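Side-chain contacts in T-cell surface glycoprotein YE1/48 (PDB 1QO3), which serves as an inhibitory receptor on natural killer cells, recognising H-2d class I molecules and so preventing lysis of the cells that carry them: residues G37-Q40 against T41-S45; L109-K112 against T113-D116. The protein carries 1 engineered substitution. All coordinates share one frame; numbering follows the deposited sequence.

Interaction 1. Residues G37-Q40 against T41-S45. Unlike the reference sequence in segment 41-45: T41 (reference Ala).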
ATOM      1  N   GLY C  37      17.882 -28.726 -19.687  1.00 17.85           N
ATOM      2  CA  GLY C  37      17.636 -29.583 -18.539  1.00 16.73           C
ATOM      3  C   GLY C  37      16.260 -29.268 -17.957  1.00 18.69           C
ATOM      4  O   GLY C  37      15.550 -30.155 -17.464  1.00 18.52           O
ATOM      5  N   CYS C  38      15.880 -27.995 -18.016  1.00 16.25           N
ATOM      6  CA  CYS C  38      14.585 -27.557 -17.519  1.00 16.70           C
ATOM      7  C   CYS C  38      13.496 -28.027 -18.469  1.00 16.54           C
ATOM      8  O   CYS C  38      12.440 -28.484 -18.034  1.00 15.62           O
ATOM      9  CB  CYS C  38      14.529 -26.032 -17.418  1.00 14.04           C
ATOM     10  SG  CYS C  38      15.256 -25.332 -15.906  1.00 14.88           S
ATOM     11  N   LYS C  39      13.758 -27.890 -19.766  1.00 17.23           N
ATOM     12  CA  LYS C  39      12.811 -28.308 -20.791  1.00 19.93           C
ATOM     13  C   LYS C  39      12.422 -29.761 -20.530  1.00 21.20           C
ATOM     14  O   LYS C  39      11.239 -30.100 -20.462  1.00 18.65           O
ATOM     15  CB  LYS C  39      13.449 -28.188 -22.177  1.00 21.12           C
ATOM     16  CG  LYS C  39      12.539 -28.577 -23.339  1.00 25.06           C
ATOM     17  CD  LYS C  39      13.220 -28.301 -24.677  1.00 28.26           C
ATOM     18  CE  LYS C  39      12.337 -28.698 -25.855  1.00 30.74           C
ATOM     19  NZ  LYS C  39      12.096 -30.168 -25.912  1.00 29.50           N
ATOM     20  N   GLN C  40      13.438 -30.604 -20.374  1.00 22.04           N
ATOM     21  CA  GLN C  40      13.253 -32.025 -20.119  1.00 24.24           C
ATOM     22  C   GLN C  40      12.521 -32.283 -18.798  1.00 23.05           C
ATOM     23  O   GLN C  40      11.601 -33.092 -18.743  1.00 23.69           O
ATOM     24  CB  GLN C  40      14.616 -32.730 -20.114  1.00 26.16           C
ATOM     25  CG  GLN C  40      14.560 -34.242 -19.958  1.00 32.14           C
ATOM     26  CD  GLN C  40      13.832 -34.940 -21.111  1.00 36.68           C
ATOM     27  OE1 GLN C  40      12.617 -34.799 -21.276  1.00 37.48           O
ATOM     28  NE2 GLN C  40      14.581 -35.696 -21.913  1.00 37.52           N
ATOM     29  N   THR C  41      12.916 -31.596 -17.734  1.00 23.34           N
ATOM     30  CA  THR C  41      12.260 -31.798 -16.445  1.00 22.43           C
ATOM     31  C   THR C  41      10.759 -31.504 -16.525  1.00 22.67           C
ATOM     32  O   THR C  41       9.942 -32.267 -16.000  1.00 21.48           O
ATOM     33  CB  THR C  41      12.899 -30.927 -15.352  1.00 23.13           C
ATOM     34  OG1 THR C  41      14.238 -31.379 -15.121  1.00 24.30           O
ATOM     35  CG2 THR C  41      12.108 -31.018 -14.048  1.00 20.39           C
ATOM     36  N   CYS C  42      10.393 -30.406 -17.179  1.00 20.81           N
ATOM     37  CA  CYS C  42       8.984 -30.072 -17.314  1.00 21.26           C
ATOM     38  C   CYS C  42       8.290 -31.163 -18.147  1.00 23.02           C
ATOM     39  O   CYS C  42       7.203 -31.628 -17.797  1.00 20.43           O
ATOM     40  CB  CYS C  42       8.804 -28.702 -17.984  1.00 19.24           C
ATOM     41  SG  CYS C  42       9.441 -27.246 -17.069  1.00 14.62           S
ATOM     42  N   GLN C  43       8.931 -31.582 -19.239  1.00 24.37           N
ATOM     43  CA  GLN C  43       8.363 -32.611 -20.101  1.00 26.07           C
ATOM     44  C   GLN C  43       8.143 -33.926 -19.375  1.00 26.63           C
ATOM     45  O   GLN C  43       7.146 -34.599 -19.608  1.00 27.65           O
ATOM     46  CB  GLN C  43       9.251 -32.835 -21.330  1.00 29.00           C
ATOM     47  CG  GLN C  43       8.821 -32.033 -22.549  1.00 31.13           C
ATOM     48  CD  GLN C  43       9.809 -32.112 -23.709  1.00 35.60           C
ATOM     49  OE1 GLN C  43       9.539 -31.604 -24.804  1.00 37.09           O
ATOM     50  NE2 GLN C  43      10.960 -32.740 -23.474  1.00 36.20           N
ATOM     51  N   SER C  44       9.067 -34.292 -18.493  1.00 28.38           N
ATOM     52  CA  SER C  44       8.949 -35.537 -17.729  1.00 29.52           C
ATOM     53  C   SER C  44       7.717 -35.553 -16.831  1.00 28.89           C
ATOM     54  O   SER C  44       7.203 -36.620 -16.493  1.00 29.96           O
ATOM     55  CB  SER C  44      10.193 -35.764 -16.863  1.00 27.49           C
ATOM     56  OG  SER C  44      11.327 -36.025 -17.668  1.00 32.37           O
ATOM     57  N   SER C  45       7.258 -34.373 -16.431  1.00 27.35           N
ATOM     58  CA  SER C  45       6.084 -34.270 -15.572  1.00 25.21           C
ATOM     59  C   SER C  45       4.841 -33.946 -16.386  1.00 23.68           C
ATOM     60  O   SER C  45       3.826 -33.506 -15.846  1.00 23.27           O
ATOM     61  CB  SER C  45       6.301 -33.200 -14.504  1.00 25.78           C
ATOM     62  OG  SER C  45       7.226 -33.647 -13.529  1.00 27.78           O
TER

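Interaction 2. Residues L109-K112 against T113-D116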
ATOM      1  N   LEU C 109      15.550 -15.910 -19.777  1.00 16.96           N
ATOM      2  CA  LEU C 109      15.373 -15.941 -18.329  1.00 15.81           C
ATOM      3  C   LEU C 109      14.289 -14.956 -17.908  1.00 16.14           C
ATOM      4  O   LEU C 109      14.184 -13.871 -18.486  1.00 15.25           O
ATOM      5  CB  LEU C 109      16.669 -15.532 -17.628  1.00 14.55           C
ATOM      6  CG  LEU C 109      17.856 -16.485 -17.675  1.00 13.61           C
ATOM      7  CD1 LEU C 109      19.131 -15.742 -17.307  1.00 12.58           C
ATOM      8  CD2 LEU C 109      17.589 -17.646 -16.727  1.00 13.03           C
ATOM      9  N   LEU C 110      13.489 -15.334 -16.908  1.00 14.32           N
ATOM     10  CA  LEU C 110      12.451 -14.450 -16.375  1.00 14.95           C
ATOM     11  C   LEU C 110      12.816 -14.073 -14.945  1.00 16.13           C
ATOM     12  O   LEU C 110      13.162 -14.929 -14.123  1.00 16.76           O
ATOM     13  CB  LEU C 110      11.065 -15.116 -16.357  1.00 13.43           C
ATOM     14  CG  LEU C 110      10.008 -14.320 -15.559  1.00 12.49           C
ATOM     15  CD1 LEU C 110       9.665 -13.012 -16.273  1.00 11.27           C
ATOM     16  CD2 LEU C 110       8.750 -15.144 -15.364  1.00 10.69           C
ATOM     17  N   SER C 111      12.755 -12.784 -14.653  1.00 18.40           N
ATOM     18  CA  SER C 111      13.041 -12.303 -13.307  1.00 19.00           C
ATOM     19  C   SER C 111      11.969 -11.282 -12.962  1.00 18.88           C
ATOM     20  O   SER C 111      11.236 -10.823 -13.833  1.00 17.28           O
ATOM     21  CB  SER C 111      14.421 -11.647 -13.237  1.00 18.79           C
ATOM     22  OG  SER C 111      14.418 -10.394 -13.898  1.00 20.45           O
ATOM     23  N   LYS C 112      11.888 -10.942 -11.681  1.00 21.93           N
ATOM     24  CA  LYS C 112      10.930  -9.974 -11.167  1.00 19.78           C
ATOM     25  C   LYS C 112      10.896  -8.688 -11.988  1.00 20.69           C
ATOM     26  O   LYS C 112       9.852  -8.054 -12.137  1.00 21.20           O
ATOM     27  CB  LYS C 112      11.290  -9.641  -9.714  1.00 21.15           C
ATOM     28  CG  LYS C 112      10.561  -8.432  -9.131  1.00 25.49           C
ATOM     29  CD  LYS C 112      10.963  -8.192  -7.680  1.00 26.12           C
ATOM     30  CE  LYS C 112      10.235  -6.985  -7.105  1.00 29.58           C
ATOM     31  NZ  LYS C 112      10.490  -6.782  -5.642  1.00 29.07           N
ATOM     32  N   THR C 113      12.040  -8.312 -12.536  1.00 22.14           N
ATOM     33  CA  THR C 113      12.130  -7.070 -13.289  1.00 23.20           C
ATOM     34  C   THR C 113      12.540  -7.218 -14.742  1.00 23.79           C
ATOM     35  O   THR C 113      12.515  -6.245 -15.494  1.00 23.44           O
ATOM     36  CB  THR C 113      13.138  -6.106 -12.610  1.00 23.08           C
ATOM     37  OG1 THR C 113      14.409  -6.766 -12.459  1.00 20.41           O
ATOM     38  CG2 THR C 113      12.625  -5.674 -11.238  1.00 22.56           C
ATOM     39  N   ARG C 114      12.907  -8.422 -15.153  1.00 24.54           N
ATOM     40  CA  ARG C 114      13.348  -8.598 -16.529  1.00 25.55           C
ATOM     41  C   ARG C 114      13.024  -9.923 -17.214  1.00 25.35           C
ATOM     42  O   ARG C 114      12.656 -10.918 -16.587  1.00 24.30           O
ATOM     43  CB  ARG C 114      14.872  -8.391 -16.609  1.00 26.59           C
ATOM     44  CG  ARG C 114      15.385  -6.970 -16.315  1.00 28.09           C
ATOM     45  CD  ARG C 114      15.010  -5.980 -17.422  1.00 28.40           C
ATOM     46  NE  ARG C 114      15.455  -6.428 -18.739  1.00 29.18           N
ATOM     47  CZ  ARG C 114      16.720  -6.439 -19.152  1.00 30.32           C
ATOM     48  NH1 ARG C 114      17.691  -6.015 -18.356  1.00 30.42           N
ATOM     49  NH2 ARG C 114      17.019  -6.904 -20.359  1.00 30.67           N
ATOM     50  N   LEU C 115      13.185  -9.885 -18.531  1.00 25.93           N
ATOM     51  CA  LEU C 115      13.037 -11.019 -19.432  1.00 26.99           C
ATOM     52  C   LEU C 115      14.368 -10.813 -20.183  1.00 27.05           C
ATOM     53  O   LEU C 115      14.423 -10.172 -21.233  1.00 30.09           O
ATOM     54  CB  LEU C 115      11.815 -10.823 -20.347  1.00 25.90           C
ATOM     55  CG  LEU C 115      11.091 -12.064 -20.903  1.00 26.82           C
ATOM     56  CD1 LEU C 115      10.976 -13.149 -19.834  1.00 24.38           C
ATOM     57  CD2 LEU C 115       9.702 -11.667 -21.398  1.00 24.17           C
ATOM     58  N   ASP C 116      15.443 -11.329 -19.591  1.00 25.48           N
ATOM     59  CA  ASP C 116      16.801 -11.173 -20.111  1.00 24.03           C
ATOM     60  C   ASP C 116      17.389 -12.493 -20.617  1.00 23.65           C
ATOM     61  O   ASP C 116      17.071 -13.565 -20.092  1.00 21.50           O
ATOM     62  CB  ASP C 116      17.663 -10.586 -18.984  1.00 25.69           C
ATOM     63  CG  ASP C 116      19.000 -10.060 -19.463  1.00 26.67           C
ATOM     64  OD1 ASP C 116      19.115  -9.687 -20.650  1.00 29.36           O
ATOM     65  OD2 ASP C 116      19.932  -9.999 -18.631  1.00 26.40           O
TER
HETATM   66  O   HOH W   1      15.258 -12.091 -16.287  1.00 27.63           O

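Interaction 1. Residues G37-Q40 against T41-S45
Helix 35-44 of the C-type lectin-like domain carries this local contact, where G37, K39 and Q40 meet T41, Q43 and S44 across single turns. The backbone follows the alpha-helical i to i+4 pattern, as in C42 N to C38 O at 2.9 Å, and side chains add to it. G37 O receives two donors from T41, the residue that differs from the reference sequence: N at 3.0 Å and OG1 at 3.0 Å, from opposite faces of the carbonyl plane. With OG1 anti to its carbonyl carbon (chi1 -66°), the hydroxyl turns back along the helix, and K33 NZ also bonds to it. S44 repeats the pattern on Q40 O, its N at 2.8 Å nearly in line with the C=O bond and its OG at 3.1 Å from above the plane. One residue earlier, the long chains of K39 and Q43 run side by side. K39 bends only at its last torsion and brings NZ to Q43 OE1 at 3.1 Å, above the amide plane. Q43 NE2 then makes a weak bond to Q40 OE1 at 3.4 Å, the two amides 55° apart. C38 and C42 suit the buried side because their disulfides to C126 and C128 tie the helix to strand 124-131. The helix is thus amphipathic: sulfur links inside; outside, the Q43 amide accepts from K39, whose ammonium probably polarises it and makes NE2 a better donor.

Interaction 2. Residues L109-K112 against T113-D116
L109 through S111 pair with R114 through D116 as the closing end of a beta hairpin, a local contact in which strand 107-110 turns back into strand 115-118. L109 and D116 form the hydrogen-bonded pair: L109 N reaches D116 O at 2.8 Å, while the return bond, D116 N to L109 O, is weak. L110 and L115 follow as a non-hydrogen-bonded pair, and their side chains cross on one face of the sheet with the two CD1 atoms 3.8 Å apart. Branched leucines suit this face, where L110 also lies against V72 and I127. Nearer the turn, S111 N gives R114 O a fairly straight bond of 2.7 Å, but R114 N comes to S111 O at 3.2 Å from well above the carbonyl plane. K112 and T113 are the central residues of the beta turn S111-R114, a two-residue hairpin loop with torsions close to type I. A serine fits here: with chi1 72° setting OG between its own N and carbonyl carbon, the hydroxyl leans over the turn and takes a weak bond from T113 N. S111 OG lies 3.0 Å from a water O that also gives R114 O a weak bond. The guanidinium of R114, folded back by bends at chi2 and chi3, has D116 CB 4.0 Å above one face, toward the rim, and its NH2 and D116 OD1 pair by charge alone. At the tip, K112 NZ pairs with an acidic side chain of another protein's chain, and T113 OG1 and R114 NH1 bond to that chain's backbone, consistent with ligand recognition.

Interaction 1 and interaction 2 lie on opposite sides of the domain's centre, about 20 Å apart between their own centres and about 8 Å between nearest atoms, so they do not touch. Strand 124-131 is their common neighbour: the cysteines of helix 35-44 are joined to it through C126 and C128, and L109 and L110 of the hairpin pack on F124 and I127 of the same strand. Their surroundings differ. The 109-116 hairpin meets the chain of another protein through its turn and D116, whereas no other chain of the assembly touches residues 37-45. One contact therefore belongs to the disulfide-linked framework, the other to the partner-facing edge.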